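Local coordinates for putative uncharacterized protein (Streptococcus pneumoniae, PDB 3NZ3) that probably binds mucin through this elongated, all-beta domain of a cell-wall-anchored surface protein, and so is likely to help the bacterium adhere to host mucus, at residues R24-V29 with E39-P44; D30-Q35 with R106-S111. All coordinates share one frame; numbering follows the deposited sequence.

Contact 1: R24-V29 with E39-P44; sequences RIIHYV and EDVVQP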
loop_
_atom_site.group_PDB
_atom_site.type_symbol
_atom_site.label_atom_id
_atom_site.label_comp_id
_atom_site.label_asym_id
_atom_site.label_seq_id
_atom_site.Cartn_x
_atom_site.Cartn_y
_atom_site.Cartn_z
ATOM N N ARG A 24 1.033 -1.091 -0.029
ATOM C CA ARG A 24 0.229 -1.689 1.022
ATOM C C ARG A 24 -0.333 -3.026 0.559
ATOM O O ARG A 24 -0.935 -3.132 -0.519
ATOM C CB ARG A 24 -0.911 -0.767 1.463
ATOM C CG ARG A 24 -1.780 -1.377 2.575
ATOM C CD ARG A 24 -2.718 -0.347 3.198
ATOM N NE ARG A 24 -3.837 -0.011 2.319
ATOM C CZ ARG A 24 -4.793 0.865 2.620
ATOM N NH1 ARG A 24 -4.780 1.504 3.789
ATOM N NH2 ARG A 24 -5.769 1.099 1.752
ATOM N N ILE A 25 -0.132 -4.044 1.384
ATOM C CA ILE A 25 -0.726 -5.352 1.133
ATOM C C ILE A 25 -1.780 -5.655 2.186
ATOM O O ILE A 25 -1.550 -5.480 3.394
ATOM C CB ILE A 25 0.338 -6.470 1.096
ATOM C CG1 ILE A 25 1.371 -6.173 -0.002
ATOM C CG2 ILE A 25 -0.319 -7.839 0.865
ATOM C CD1 ILE A 25 2.617 -7.051 0.036
ATOM N N ILE A 26 -2.943 -6.108 1.727
ATOM C CA ILE A 26 -3.983 -6.557 2.634
ATOM C C ILE A 26 -4.100 -8.074 2.517
ATOM O O ILE A 26 -4.245 -8.607 1.410
ATOM C CB ILE A 26 -5.342 -5.873 2.348
ATOM C CG1 ILE A 26 -5.148 -4.361 2.186
ATOM C CG2 ILE A 26 -6.353 -6.190 3.468
ATOM C CD1 ILE A 26 -6.345 -3.628 1.603
ATOM N N HIS A 27 -3.993 -8.754 3.654
ATOM C CA HIS A 27 -4.189 -10.201 3.734
ATOM C C HIS A 27 -5.545 -10.490 4.354
ATOM O O HIS A 27 -6.037 -9.712 5.182
ATOM C CB HIS A 27 -3.125 -10.873 4.603
ATOM C CG HIS A 27 -1.716 -10.599 4.182
ATOM N ND1 HIS A 27 -1.159 -11.135 3.041
ATOM C CD2 HIS A 27 -0.739 -9.869 4.773
ATOM C CE1 HIS A 27 0.098 -10.739 2.940
ATOM N NE2 HIS A 27 0.378 -9.971 3.979
ATOM N N TYR A 28 -6.129 -11.621 3.966
ATOM C CA TYR A 28 -7.430 -12.058 4.476
ATOM C C TYR A 28 -7.276 -13.482 4.986
ATOM O O TYR A 28 -7.037 -14.402 4.197
ATOM C CB TYR A 28 -8.487 -12.001 3.372
ATOM C CG TYR A 28 -8.679 -10.619 2.787
ATOM C CD1 TYR A 28 -7.914 -10.186 1.705
ATOM C CD2 TYR A 28 -9.615 -9.741 3.326
ATOM C CE1 TYR A 28 -8.082 -8.902 1.165
ATOM C CE2 TYR A 28 -9.796 -8.463 2.800
ATOM C CZ TYR A 28 -9.020 -8.049 1.720
ATOM O OH TYR A 28 -9.198 -6.788 1.197
ATOM N N VAL A 29 -7.394 -13.663 6.302
ATOM C CA VAL A 29 -7.119 -14.965 6.912
ATOM C C VAL A 29 -8.229 -15.462 7.841
ATOM O O VAL A 29 -9.057 -14.688 8.330
ATOM C CB VAL A 29 -5.757 -14.995 7.678
ATOM C CG1 VAL A 29 -4.591 -14.551 6.779
ATOM C CG2 VAL A 29 -5.810 -14.143 8.946
ATOM N N GLU A 39 -7.718 -13.849 -1.855
ATOM C CA GLU A 39 -6.477 -13.358 -2.459
ATOM C C GLU A 39 -6.009 -12.074 -1.774
ATOM O O GLU A 39 -6.827 -11.238 -1.382
ATOM C CB GLU A 39 -6.678 -13.074 -3.948
ATOM C CG GLU A 39 -6.518 -14.275 -4.857
ATOM C CD GLU A 39 -6.009 -13.883 -6.232
ATOM O OE1 GLU A 39 -6.566 -12.940 -6.831
ATOM O OE2 GLU A 39 -5.042 -14.509 -6.713
ATOM N N ASP A 40 -4.695 -11.924 -1.642
ATOM C CA ASP A 40 -4.099 -10.666 -1.204
ATOM C C ASP A 40 -4.517 -9.530 -2.123
ATOM O O ASP A 40 -4.680 -9.736 -3.329
ATOM C CB ASP A 40 -2.575 -10.758 -1.239
ATOM C CG ASP A 40 -2.000 -11.496 -0.058
ATOM O OD1 ASP A 40 -2.760 -11.876 0.865
ATOM O OD2 ASP A 40 -0.765 -11.680 -0.050
ATOM N N VAL A 41 -4.690 -8.340 -1.548
ATOM C CA VAL A 41 -4.839 -7.112 -2.331
ATOM C C VAL A 41 -3.526 -6.320 -2.225
ATOM O O VAL A 41 -3.070 -5.995 -1.123
ATOM C CB VAL A 41 -6.068 -6.273 -1.875
ATOM C CG1 VAL A 41 -6.020 -4.856 -2.448
ATOM C CG2 VAL A 41 -7.374 -6.967 -2.294
ATOM N N VAL A 42 -2.908 -6.045 -3.370
ATOM C CA VAL A 42 -1.613 -5.365 -3.407
ATOM C C VAL A 42 -1.812 -3.978 -4.019
ATOM O O VAL A 42 -2.359 -3.853 -5.123
ATOM C CB VAL A 42 -0.554 -6.190 -4.191
ATOM C CG1 VAL A 42 0.800 -5.449 -4.274
ATOM C CG2 VAL A 42 -0.351 -7.565 -3.551
ATOM N N GLN A 43 -1.386 -2.946 -3.287
ATOM C CA GLN A 43 -1.592 -1.554 -3.699
ATOM C C GLN A 43 -0.272 -0.781 -3.813
ATOM O O GLN A 43 0.153 -0.134 -2.846
ATOM C CB GLN A 43 -2.539 -0.835 -2.726
ATOM C CG GLN A 43 -3.872 -1.554 -2.498
ATOM C CD GLN A 43 -4.820 -0.772 -1.623
ATOM O OE1 GLN A 43 -4.526 -0.476 -0.459
ATOM N NE2 GLN A 43 -5.974 -0.440 -2.173
ATOM N N PRO A 44 0.381 -0.845 -4.992
ATOM C CA PRO A 44 1.641 -0.130 -5.181
ATOM C C PRO A 44 1.423 1.319 -5.610
ATOM O O PRO A 44 0.596 1.602 -6.480
ATOM C CB PRO A 44 2.333 -0.926 -6.286
ATOM C CG PRO A 44 1.208 -1.535 -7.088
ATOM C CD PRO A 44 0.004 -1.639 -6.180
HETATM O O HOH W 1 -4.956 -12.974 1.708
#

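Contact 2: D30-Q35 with R106-S111; sequences DKVTNQ and RYDRLS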
loop_
_atom_site.group_PDB
_atom_site.type_symbol
_atom_site.label_atom_id
_atom_site.label_comp_id
_atom_site.label_asym_id
_atom_site.label_seq_id
_atom_site.Cartn_x
_atom_site.Cartn_y
_atom_site.Cartn_z
ATOM N N ASP A 30 -8.232 -16.769 8.073
ATOM C CA ASP A 30 -9.052 -17.359 9.121
ATOM C C ASP A 30 -8.464 -16.940 10.473
ATOM O O ASP A 30 -7.269 -17.130 10.723
ATOM C CB ASP A 30 -9.056 -18.882 8.966
ATOM C CG ASP A 30 -9.996 -19.577 9.933
ATOM O OD1 ASP A 30 -9.816 -19.437 11.156
ATOM O OD2 ASP A 30 -10.907 -20.285 9.462
ATOM N N LYS A 31 -9.305 -16.363 11.331
ATOM C CA LYS A 31 -8.889 -15.880 12.662
ATOM C C LYS A 31 -8.113 -16.923 13.469
ATOM O O LYS A 31 -7.159 -16.581 14.170
ATOM C CB LYS A 31 -10.106 -15.403 13.475
ATOM C CG LYS A 31 -9.736 -14.664 14.768
ATOM C CD LYS A 31 -10.946 -14.414 15.640
ATOM C CE LYS A 31 -10.545 -13.736 16.951
ATOM N NZ LYS A 31 -11.715 -13.618 17.861
ATOM N N VAL A 32 -8.525 -18.187 13.363
ATOM C CA VAL A 32 -7.951 -19.271 14.169
ATOM C C VAL A 32 -6.789 -19.984 13.467
ATOM O O VAL A 32 -5.696 -20.116 14.032
ATOM C CB VAL A 32 -9.045 -20.305 14.581
ATOM C CG1 VAL A 32 -8.424 -21.534 15.245
ATOM C CG2 VAL A 32 -10.074 -19.662 15.507
ATOM N N THR A 33 -7.026 -20.433 12.235
ATOM C CA THR A 33 -6.063 -21.294 11.530
ATOM C C THR A 33 -4.996 -20.509 10.772
ATOM O O THR A 33 -3.945 -21.060 10.422
ATOM C CB THR A 33 -6.765 -22.223 10.521
ATOM O OG1 THR A 33 -7.350 -21.431 9.481
ATOM C CG2 THR A 33 -7.842 -23.053 11.195
ATOM N N ASN A 34 -5.279 -19.235 10.507
ATOM C CA ASN A 34 -4.380 -18.347 9.762
ATOM C C ASN A 34 -4.247 -18.675 8.268
ATOM O O ASN A 34 -3.383 -18.130 7.578
ATOM C CB ASN A 34 -3.004 -18.271 10.432
ATOM C CG ASN A 34 -2.366 -16.911 10.292
ATOM O OD1 ASN A 34 -3.044 -15.884 10.363
ATOM N ND2 ASN A 34 -1.052 -16.891 10.090
ATOM N N GLN A 35 -5.105 -19.562 7.774
ATOM C CA GLN A 35 -5.162 -19.886 6.347
ATOM C C GLN A 35 -5.717 -18.675 5.596
ATOM O O GLN A 35 -6.631 -18.013 6.085
ATOM C CB GLN A 35 -6.073 -21.100 6.134
ATOM C CG GLN A 35 -5.769 -21.927 4.890
ATOM C CD GLN A 35 -4.473 -22.719 5.004
ATOM O OE1 GLN A 35 -3.666 -22.707 4.090
ATOM N NE2 GLN A 35 -4.273 -23.407 6.132
ATOM N N ARG A 106 -9.301 -10.446 9.494
ATOM C CA ARG A 106 -9.533 -11.779 10.061
ATOM C C ARG A 106 -11.001 -12.183 10.070
ATOM O O ARG A 106 -11.868 -11.429 10.532
ATOM C CB ARG A 106 -8.938 -11.880 11.469
ATOM C CG ARG A 106 -7.425 -11.956 11.472
ATOM C CD ARG A 106 -6.834 -11.899 12.864
ATOM N NE ARG A 106 -5.377 -12.029 12.806
ATOM C CZ ARG A 106 -4.528 -11.006 12.705
ATOM N NH1 ARG A 106 -4.978 -9.758 12.650
ATOM N NH2 ARG A 106 -3.220 -11.233 12.654
ATOM N N TYR A 107 -11.261 -13.386 9.552
ATOM C CA TYR A 107 -12.596 -13.974 9.519
ATOM C C TYR A 107 -12.658 -15.154 10.476
ATOM O O TYR A 107 -11.762 -16.013 10.500
ATOM C CB TYR A 107 -12.956 -14.472 8.114
ATOM C CG TYR A 107 -13.052 -13.412 7.037
ATOM C CD1 TYR A 107 -11.904 -12.841 6.487
ATOM C CD2 TYR A 107 -14.291 -13.013 6.534
ATOM C CE1 TYR A 107 -11.989 -11.872 5.478
ATOM C CE2 TYR A 107 -14.387 -12.053 5.527
ATOM C CZ TYR A 107 -13.226 -11.488 5.005
ATOM O OH TYR A 107 -13.310 -10.540 4.009
ATOM N N ASP A 108 -13.722 -15.202 11.262
ATOM C CA ASP A 108 -13.934 -16.321 12.165
ATOM C C ASP A 108 -15.111 -17.132 11.633
ATOM O O ASP A 108 -16.118 -16.562 11.215
ATOM C CB ASP A 108 -14.207 -15.806 13.576
ATOM C CG ASP A 108 -13.820 -16.808 14.658
ATOM O OD1 ASP A 108 -13.185 -17.842 14.347
ATOM O OD2 ASP A 108 -14.156 -16.549 15.831
ATOM N N ARG A 109 -14.968 -18.456 11.621
ATOM C CA ARG A 109 -16.033 -19.334 11.140
ATOM C C ARG A 109 -17.313 -19.151 11.955
ATOM O O ARG A 109 -17.260 -18.773 13.128
ATOM C CB ARG A 109 -15.584 -20.804 11.145
ATOM C CG ARG A 109 -15.184 -21.355 12.507
ATOM C CD ARG A 109 -14.838 -22.845 12.417
ATOM N NE ARG A 109 -15.019 -23.502 13.711
ATOM C CZ ARG A 109 -14.929 -24.814 13.922
ATOM N NH1 ARG A 109 -14.645 -25.642 12.925
ATOM N NH2 ARG A 109 -15.117 -25.298 15.140
ATOM N N LEU A 110 -18.454 -19.414 11.322
ATOM C CA LEU A 110 -19.757 -19.316 11.976
ATOM C C LEU A 110 -19.814 -20.136 13.264
ATOM O O LEU A 110 -19.148 -21.173 13.382
ATOM C CB LEU A 110 -20.876 -19.746 11.020
ATOM C CG LEU A 110 -21.197 -18.822 9.842
ATOM C CD1 LEU A 110 -22.221 -19.467 8.917
ATOM C CD2 LEU A 110 -21.690 -17.450 10.321
ATOM N N SER A 111 -20.601 -19.651 14.227
ATOM C CA SER A 111 -20.722 -20.285 15.544
ATOM C C SER A 111 -21.458 -21.620 15.481
ATOM O O SER A 111 -21.049 -22.580 16.134
ATOM C CB SER A 111 -21.409 -19.342 16.538
ATOM O OG SER A 111 -20.520 -18.324 16.960
HETATM O O HOH W 2 -12.226 -19.581 12.326
#

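Contact 1: R24-V29 with E39-P44
Arg24-Val29 and Glu39-Pro44 run antiparallel, their short axes 4.7 Å apart at the closest and 168° between directions. Arg24 with Gln43 and Ile26 with Val41 are hydrogen-bonded pairs, and Ile25 with Val42 between them is non-hydrogen-bonded. Val41 O takes the straight bond from Ile26 N at 2.9 Å and also receives the CA-H of Ile25.

On the face carrying Arg24, Ile26, Val41 and Gln43, the guanidinium and the amide lie side by side and nearly coplanar, 12° apart. Gln43 OE1 accepts twice from the guanidinium edge, from Arg24 NE at 2.9 Å and from Arg24 NH2 at 3.0 Å. Arg24 swings CG anti to its backbone nitrogen and bends at chi3 (74°), which turns the NE edge to Gln43. The pair also ties this four-stranded mixed sheet to the two-stranded sheet packed over it: Arg24 NH1 bonds to Glu90 O and Gln43 NE2 to Asp71 O, as suits the Ig-like layering of the domain. Farther along this face, Val41 CG2 meets the edge of the Tyr28 ring, 4.0 Å from CE1.

On the opposite face, Ile25 CG1 packs on Val42 CG2, and Ile25 CG2 lies over one face of the His27 ring, toward its rim. His27 ND1 donates to Asp40 OD1 at 2.8 Å, reaching it from above the carboxylate plane. A water links the same oxygen to Tyr28 N.

Contact 2: D30-Q35 with R106-S111
Lys31 N and Tyr107 O make the direct hydrogen bond between Asp30-Gln35 and Arg106-Ser111, short at 2.6 Å and almost straight at 175°, although the donor sits above the carbonyl plane. Asp30 CA also points its hydrogen at Tyr107 O, 3.3 Å away, so the backbones are closely fitted where Asp30 pairs in parallel with Tyr107. Asp30 is buried here. With CG anti to the backbone nitrogen (chi1 -174°), its carboxylate swings back over the turn, where OD1 accepts from Val32 N at 2.8 Å and from Thr33 N at 3.2 Å; OD2 is taken by Tyr81 OH. One water donates to both Asp30 OD1 and Asp108 OD1 while accepting from Arg109 N, joining the turn to the outgoing chain.

The outer side is looser. The extended Lys31 chain crosses the Asp108 carboxylate, with CD 3.9 Å from OD2, yet Lys31 NZ stays 4.3 Å from that oxygen, too far for a salt bridge. Val32 CG2 brushes Asp108 OD1 at 3.8 Å, and Lys31, Val32 and Arg106 are all exposed. Beyond the parallel pairing, the chain turns back in a tight loop, closed by backbone bonds Asn34 N to Asp30 O and Asp30 N to Gln35 O; it opens with an Asx turn (Val32 N to Asp30 OD1), extended by Thr33 N into an Asx motif.

The centres of contacts 1 and 2 lie about 17 Å apart, and both reach the same mixed sheet. Strand 14-30 is common ground: contact 1 pairs it with strand 39-53 on one flank, and contact 2 sits where its end meets strand 101-107 on the other. Along the chain the order is 24-29, 30-35, 39-44, 106-111, so the contacts interleave, and the turn of contact 2 begins the connection between the strands of contact 1. They meet at Val29, whose O probably accepts from Tyr107 N and whose side chain packs on Asn34 and Arg106. Contact 1 lies nearer the middle of the rod-shaped mucin-binding domain, contact 2 toward the end bearing the C-terminus.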